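Local coordinates for protein beta-galactosidase (Bacillus circulans subsp. alkalophilus, PDB 3TTY) that hydrolyses beta-galactosides, releasing terminal galactose, as a trimeric TIM-barrel glycoside hydrolase that binds galactose and carries a four-cysteine zinc site, at residues D64-L69 with K137-I142; D220-Q225 with N407-E412. All coordinates share one frame; numbering follows the deposited sequence.

Overall arrangement
Contact 1 lies in the shell of the eight-stranded TIM barrel, where helix 60-71 meets the loop entering strand 142-146. Contact 2 joins the long helix 215-243 of the barrel part to helix 405-413 of the trimerisation part. Their centres are 41 Å apart and their nearest atoms about 26 Å, so they do not touch. Contact 1 belongs to the amino-terminal side of strand 142-146; the galactose-pocket residues Asn149 and Glu150 follow the other end of that strand. Contact 2 lies near the metal: the Arg222 side chain is about 14 Å from the zinc ion held by Cys115, Cys155, Cys157 and Cys160. Neither contact contains a residue of the galactose pocket.

Contact 1. Residues D64-L69 with K137-I142; sequences DIIERL and KDHPQI
His139 lays one face of its imidazole against the CG2 methyl of Ile66. From CB, which points toward helix 60-71, the ring carbon CG is anti to the backbone N (chi1 -156°), and this swings the imidazole out to the helix. His139 CD2 comes within 3.8 Å of Ile66 CG2. On the other branch, His139 ND1 turns back to its own loop and accepts a nearly straight hydrogen bond from Gln141 N at 3.2 Å, the donor lying close to the ring plane; this bond ties the ring's tilt to the backbone two residues on. His139 CE1 is 3.7 Å from Ile66 CG2. At the tip, His139 NE2 lies 3.3 Å from Ile66 CG2, a tight approach. The methyl therefore sits on the face side, over the NE2 rim and not the centre, a CH-pi contact with Ile66 CG2 3.7 Å from the His139 ring centroid and 29° off its normal.

The setting is the outer layer of the TIM barrel: helix 60-71 leads into strand 75-79, the loop through His139 leads into strand 142-146, and these strands are adjacent in the barrel. Gln141 joins the loop to strand 75-79 through backbone bonding with Leu76, and to the residue just ahead of that strand through NE2, which bonds Ile74 O. Ile66 also packs on Leu76 and on Tyr136.

Glu67 starts pointing away from the loop, but its chain bends back and brings OE1 to the edge of the imidazole, near the ring plane. Glu67 OE1 remains 4.4 Å from His139 NE2, too long for a salt bridge. Because ND1 accepts a bond, the neutral ring probably carries its proton on NE2, the nitrogen nearest the Glu67 carboxylate, which would tend to stabilise it there.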
loop_
_atom_site.group_PDB
_atom_site.type_symbol
_atom_site.label_atom_id
_atom_site.label_comp_id
_atom_site.label_asym_id
_atom_site.label_seq_id
_atom_site.Cartn_x
_atom_site.Cartn_y
_atom_site.Cartn_z
ATOM N N ASP A 64 44.249 20.916 -2.351
ATOM C CA ASP A 64 45.146 19.774 -2.448
ATOM C C ASP A 64 44.647 18.717 -3.399
ATOM O O ASP A 64 45.423 18.155 -4.180
ATOM C CB ASP A 64 45.370 19.149 -1.085
ATOM C CG ASP A 64 46.556 19.741 -0.380
ATOM O OD1 ASP A 64 46.912 20.910 -0.687
ATOM O OD2 ASP A 64 47.140 19.029 0.468
ATOM N N ILE A 65 43.351 18.439 -3.323
ATOM C CA ILE A 65 42.736 17.497 -4.233
ATOM C C ILE A 65 42.910 17.950 -5.682
ATOM O O ILE A 65 43.290 17.164 -6.548
ATOM C CB ILE A 65 41.256 17.307 -3.890
ATOM C CG1 ILE A 65 41.146 16.432 -2.644
ATOM C CG2 ILE A 65 40.511 16.681 -5.056
ATOM C CD1 ILE A 65 39.856 16.641 -1.881
ATOM N N ILE A 66 42.638 19.219 -5.936
ATOM C CA ILE A 66 42.714 19.758 -7.289
ATOM C C ILE A 66 44.160 19.760 -7.805
ATOM O O ILE A 66 44.424 19.419 -8.961
ATOM C CB ILE A 66 42.107 21.172 -7.354
ATOM C CG1 ILE A 66 40.590 21.087 -7.207
ATOM C CG2 ILE A 66 42.453 21.840 -8.663
ATOM C CD1 ILE A 66 39.932 22.422 -6.997
ATOM N N GLU A 67 45.092 20.128 -6.931
ATOM C CA GLU A 67 46.502 20.143 -7.286
ATOM C C GLU A 67 46.969 18.739 -7.640
ATOM O O GLU A 67 47.584 18.529 -8.679
ATOM C CB GLU A 67 47.335 20.743 -6.146
ATOM C CG GLU A 67 48.799 20.998 -6.486
ATOM C CD GLU A 67 48.980 21.862 -7.729
ATOM O OE1 GLU A 67 48.046 22.630 -8.077
ATOM O OE2 GLU A 67 50.058 21.764 -8.359
ATOM N N ARG A 68 46.643 17.770 -6.792
ATOM C CA ARG A 68 47.074 16.398 -7.025
ATOM C C ARG A 68 46.622 15.852 -8.376
ATOM O O ARG A 68 47.401 15.218 -9.090
ATOM C CB ARG A 68 46.603 15.464 -5.910
ATOM C CG ARG A 68 47.141 14.028 -6.084
ATOM C CD ARG A 68 48.672 14.027 -6.019
ATOM N NE ARG A 68 49.279 12.732 -6.341
ATOM C CZ ARG A 68 49.589 12.327 -7.571
ATOM N NH1 ARG A 68 49.344 13.102 -8.626
ATOM N NH2 ARG A 68 50.148 11.138 -7.748
ATOM N N LEU A 69 45.355 16.083 -8.705
ATOM C CA LEU A 69 44.793 15.670 -9.982
ATOM C C LEU A 69 45.437 16.412 -11.152
ATOM O O LEU A 69 45.679 15.841 -12.219
ATOM C CB LEU A 69 43.284 15.922 -9.993
ATOM C CG LEU A 69 42.437 15.018 -9.089
ATOM C CD1 LEU A 69 41.083 15.670 -8.836
ATOM C CD2 LEU A 69 42.265 13.649 -9.719
ATOM N N LYS A 137 39.325 30.836 -10.288
ATOM C CA LYS A 137 39.017 31.532 -11.541
ATOM C C LYS A 137 40.119 31.413 -12.585
ATOM O O LYS A 137 39.869 31.554 -13.778
ATOM C CB LYS A 137 38.730 33.015 -11.288
ATOM C CG LYS A 137 39.925 33.800 -10.761
ATOM C CD LYS A 137 39.559 35.250 -10.523
ATOM C CE LYS A 137 40.708 36.025 -9.891
ATOM N NZ LYS A 137 41.764 36.394 -10.886
ATOM N N ASP A 138 41.337 31.150 -12.136
ATOM C CA ASP A 138 42.460 31.069 -13.058
ATOM C C ASP A 138 43.003 29.666 -13.182
ATOM O O ASP A 138 44.063 29.459 -13.773
ATOM C CB ASP A 138 43.574 32.025 -12.624
ATOM C CG ASP A 138 43.159 33.477 -12.743
ATOM O OD1 ASP A 138 43.490 34.267 -11.832
ATOM O OD2 ASP A 138 42.479 33.818 -13.738
ATOM N N HIS A 139 42.290 28.701 -12.615
ATOM C CA HIS A 139 42.765 27.335 -12.678
ATOM C C HIS A 139 42.422 26.723 -14.027
ATOM O O HIS A 139 41.263 26.727 -14.435
ATOM C CB HIS A 139 42.235 26.479 -11.533
ATOM C CG HIS A 139 43.102 25.295 -11.238
ATOM N ND1 HIS A 139 43.253 24.247 -12.121
ATOM C CD2 HIS A 139 43.892 25.010 -10.174
ATOM C CE1 HIS A 139 44.088 23.360 -11.608
ATOM N NE2 HIS A 139 44.488 23.798 -10.428
ATOM N N PRO A 140 43.453 26.218 -14.722
ATOM C CA PRO A 140 43.439 25.692 -16.092
ATOM C C PRO A 140 42.714 24.358 -16.271
ATOM O O PRO A 140 42.300 24.062 -17.391
ATOM C CB PRO A 140 44.933 25.500 -16.401
ATOM C CG PRO A 140 45.567 25.289 -15.058
ATOM C CD PRO A 140 44.807 26.198 -14.136
ATOM N N GLN A 141 42.571 23.573 -15.206
ATOM C CA GLN A 141 42.059 22.208 -15.328
ATOM C C GLN A 141 40.534 22.115 -15.324
ATOM O O GLN A 141 39.960 21.129 -15.803
ATOM C CB GLN A 141 42.621 21.324 -14.214
ATOM C CG GLN A 141 44.080 20.999 -14.356
ATOM C CD GLN A 141 44.388 20.343 -15.682
ATOM O OE1 GLN A 141 44.909 20.985 -16.591
ATOM N NE2 GLN A 141 44.061 19.055 -15.803
ATOM N N ILE A 142 39.880 23.135 -14.781
ATOM C CA ILE A 142 38.423 23.128 -14.662
ATOM C C ILE A 142 37.752 23.301 -16.015
ATOM O O ILE A 142 37.847 24.354 -16.634
ATOM C CB ILE A 142 37.936 24.231 -13.717
ATOM C CG1 ILE A 142 38.612 24.089 -12.352
ATOM C CG2 ILE A 142 36.428 24.184 -13.591
ATOM C CD1 ILE A 142 38.241 25.180 -11.369
#

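Contact 2. Residues D220-Q225 with N407-E412; sequences DYRRFQ and NRWALE
Over one face of the six-membered ring of Trp409 stands Arg222 CB, almost squarely, in a CH-pi contact with CB 3.9 Å from the Trp409 ring centroid and 9° off its normal. Nonpolar contact of this kind carries most of the junction. The torsion of Trp409 that sets CG beside the backbone N (chi1 -67°) brings the ring under that carbon. The far rim of the ring reaches the helix backbone: Trp409 CH2 is 3.7 Å from Arg222 O, and Trp409 CZ3 is 3.7 Å from Arg223 N, which approaches obliquely. Arg223 CG adds a 3.9 Å contact to Trp409 CZ3.

The charged ends point past the indole, and each has its own partners. Arg223 NH1 bonds Asp220 OD2 at 2.9 Å in a salt bridge lying in the guanidinium plane, while NE pairs with Glu406 and NH2 with Glu493 O; this guanidinium is turned 77° from the indole and does not stack on it. Arg222 runs on extended to a salt bridge of NH1 with Glu206. The indole NE1 is satisfied by Pro258 O. One turn of helix 405-413 is bridged by Arg408 NE and Glu412 OE2, 2.8 Å apart, the nitrogen lying well above the carboxylate plane.

Within a single chain, then, helix 215-243 of the catalytic TIM-barrel part packs on helix 405-413 of the trimerisation part, with one indole as the main nonpolar piece. Around this junction, Arg223 touches Trp167 of helix 158-172, Tyr221 and Gln225 bond the backbone of the zinc ligand Cys155, and Asn407, Arg408 and Leu411 pack on Tyr423 of helix 423-435.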
loop_
_atom_site.group_PDB
_atom_site.type_symbol
_atom_site.label_atom_id
_atom_site.label_comp_id
_atom_site.label_asym_id
_atom_site.label_seq_id
_atom_site.Cartn_x
_atom_site.Cartn_y
_atom_site.Cartn_z
ATOM N N ASP A 220 -0.360 24.175 -12.282
ATOM C CA ASP A 220 0.389 25.397 -11.999
ATOM C C ASP A 220 1.398 25.265 -10.878
ATOM O O ASP A 220 2.441 25.896 -10.919
ATOM C CB ASP A 220 -0.542 26.578 -11.692
ATOM C CG ASP A 220 -1.157 27.172 -12.946
ATOM O OD1 ASP A 220 -2.094 27.987 -12.819
ATOM O OD2 ASP A 220 -0.723 26.795 -14.060
ATOM N N TYR A 221 1.093 24.469 -9.866
ATOM C CA TYR A 221 2.039 24.349 -8.768
ATOM C C TYR A 221 3.303 23.601 -9.224
ATOM O O TYR A 221 4.431 23.954 -8.844
ATOM C CB TYR A 221 1.392 23.683 -7.553
ATOM C CG TYR A 221 2.171 23.937 -6.287
ATOM C CD1 TYR A 221 2.069 25.159 -5.617
ATOM C CD2 TYR A 221 3.020 22.961 -5.765
ATOM C CE1 TYR A 221 2.792 25.399 -4.453
ATOM C CE2 TYR A 221 3.740 23.189 -4.606
ATOM C CZ TYR A 221 3.627 24.408 -3.963
ATOM O OH TYR A 221 4.349 24.627 -2.825
ATOM N N ARG A 222 3.110 22.584 -10.062
ATOM C CA ARG A 222 4.237 21.867 -10.634
ATOM C C ARG A 222 5.070 22.782 -11.540
ATOM O O ARG A 222 6.303 22.751 -11.489
ATOM C CB ARG A 222 3.764 20.592 -11.348
ATOM C CG ARG A 222 3.370 19.483 -10.376
ATOM C CD ARG A 222 2.325 18.522 -10.934
ATOM N NE ARG A 222 2.032 17.439 -9.987
ATOM C CZ ARG A 222 1.249 17.568 -8.913
ATOM N NH1 ARG A 222 0.668 18.734 -8.644
ATOM N NH2 ARG A 222 1.049 16.535 -8.101
ATOM N N ARG A 223 4.418 23.629 -12.340
ATOM C CA ARG A 223 5.173 24.624 -13.105
ATOM C C ARG A 223 6.010 25.474 -12.148
ATOM O O ARG A 223 7.194 25.702 -12.369
ATOM C CB ARG A 223 4.250 25.535 -13.915
ATOM C CG ARG A 223 3.407 24.842 -14.946
ATOM C CD ARG A 223 2.442 25.808 -15.628
ATOM N NE ARG A 223 2.047 25.316 -16.948
ATOM C CZ ARG A 223 0.801 25.256 -17.405
ATOM N NH1 ARG A 223 -0.214 25.667 -16.651
ATOM N NH2 ARG A 223 0.570 24.775 -18.627
ATOM N N PHE A 224 5.367 25.932 -11.080
ATOM C CA PHE A 224 5.957 26.848 -10.113
ATOM C C PHE A 224 7.167 26.242 -9.400
ATOM O O PHE A 224 8.241 26.856 -9.316
ATOM C CB PHE A 224 4.869 27.268 -9.108
ATOM C CG PHE A 224 5.400 27.886 -7.851
ATOM C CD1 PHE A 224 6.093 29.086 -7.890
ATOM C CD2 PHE A 224 5.191 27.277 -6.631
ATOM C CE1 PHE A 224 6.592 29.661 -6.725
ATOM C CE2 PHE A 224 5.688 27.836 -5.463
ATOM C CZ PHE A 224 6.391 29.033 -5.509
ATOM N N GLN A 225 6.987 25.033 -8.875
ATOM C CA GLN A 225 8.075 24.300 -8.228
ATOM C C GLN A 225 9.254 24.101 -9.182
ATOM O O GLN A 225 10.406 24.329 -8.828
ATOM C CB GLN A 225 7.562 22.957 -7.705
ATOM C CG GLN A 225 6.756 23.083 -6.404
ATOM C CD GLN A 225 7.610 23.583 -5.263
ATOM O OE1 GLN A 225 8.500 22.878 -4.790
ATOM N NE2 GLN A 225 7.362 24.811 -4.823
ATOM N N ASN A 407 2.127 18.626 -20.811
ATOM C CA ASN A 407 1.168 17.633 -21.275
ATOM C C ASN A 407 1.154 16.417 -20.338
ATOM O O ASN A 407 0.089 15.916 -19.969
ATOM C CB ASN A 407 1.529 17.198 -22.691
ATOM C CG ASN A 407 0.567 16.178 -23.251
ATOM O OD1 ASN A 407 -0.646 16.332 -23.136
ATOM N ND2 ASN A 407 1.106 15.120 -23.873
ATOM N N ARG A 408 2.343 15.952 -19.954
ATOM C CA ARG A 408 2.466 14.824 -19.035
ATOM C C ARG A 408 1.774 15.085 -17.693
ATOM O O ARG A 408 0.986 14.265 -17.223
ATOM C CB ARG A 408 3.939 14.482 -18.800
ATOM C CG ARG A 408 4.141 13.359 -17.792
ATOM C CD ARG A 408 5.572 12.819 -17.803
ATOM N NE ARG A 408 5.743 11.671 -16.912
ATOM C CZ ARG A 408 6.898 11.027 -16.735
ATOM N NH1 ARG A 408 7.984 11.416 -17.392
ATOM N NH2 ARG A 408 6.972 10.002 -15.897
ATOM N N TRP A 409 2.084 16.220 -17.072
ATOM C CA TRP A 409 1.466 16.592 -15.804
ATOM C C TRP A 409 -0.062 16.616 -15.878
ATOM O O TRP A 409 -0.747 16.056 -15.009
ATOM C CB TRP A 409 1.961 17.963 -15.357
ATOM C CG TRP A 409 3.416 18.002 -14.995
ATOM C CD1 TRP A 409 4.199 16.947 -14.614
ATOM C CD2 TRP A 409 4.264 19.157 -14.993
ATOM N NE1 TRP A 409 5.478 17.384 -14.369
ATOM C CE2 TRP A 409 5.545 18.733 -14.591
ATOM C CE3 TRP A 409 4.061 20.508 -15.291
ATOM C CZ2 TRP A 409 6.618 19.615 -14.464
ATOM C CZ3 TRP A 409 5.118 21.376 -15.179
ATOM C CH2 TRP A 409 6.387 20.930 -14.761
ATOM N N ALA A 410 -0.598 17.274 -16.899
ATOM C CA ALA A 410 -2.053 17.322 -17.065
ATOM C C ALA A 410 -2.658 15.917 -17.240
ATOM O O ALA A 410 -3.658 15.575 -16.592
ATOM C CB ALA A 410 -2.440 18.230 -18.217
ATOM N N LEU A 411 -2.038 15.098 -18.089
ATOM C CA LEU A 411 -2.492 13.718 -18.260
ATOM C C LEU A 411 -2.446 12.948 -16.955
ATOM O O LEU A 411 -3.383 12.243 -16.612
ATOM C CB LEU A 411 -1.647 12.985 -19.299
ATOM C CG LEU A 411 -2.029 13.186 -20.759
ATOM C CD1 LEU A 411 -1.077 12.412 -21.643
ATOM C CD2 LEU A 411 -3.475 12.750 -20.992
ATOM N N GLU A 412 -1.358 13.080 -16.211
ATOM C CA GLU A 412 -1.216 12.275 -15.004
ATOM C C GLU A 412 -2.091 12.766 -13.852
ATOM O O GLU A 412 -2.381 12.010 -12.927
ATOM C CB GLU A 412 0.251 12.173 -14.585
ATOM C CG GLU A 412 1.097 11.403 -15.600
ATOM C CD GLU A 412 2.552 11.234 -15.179
ATOM O OE1 GLU A 412 2.935 11.737 -14.096
ATOM O OE2 GLU A 412 3.313 10.603 -15.951
#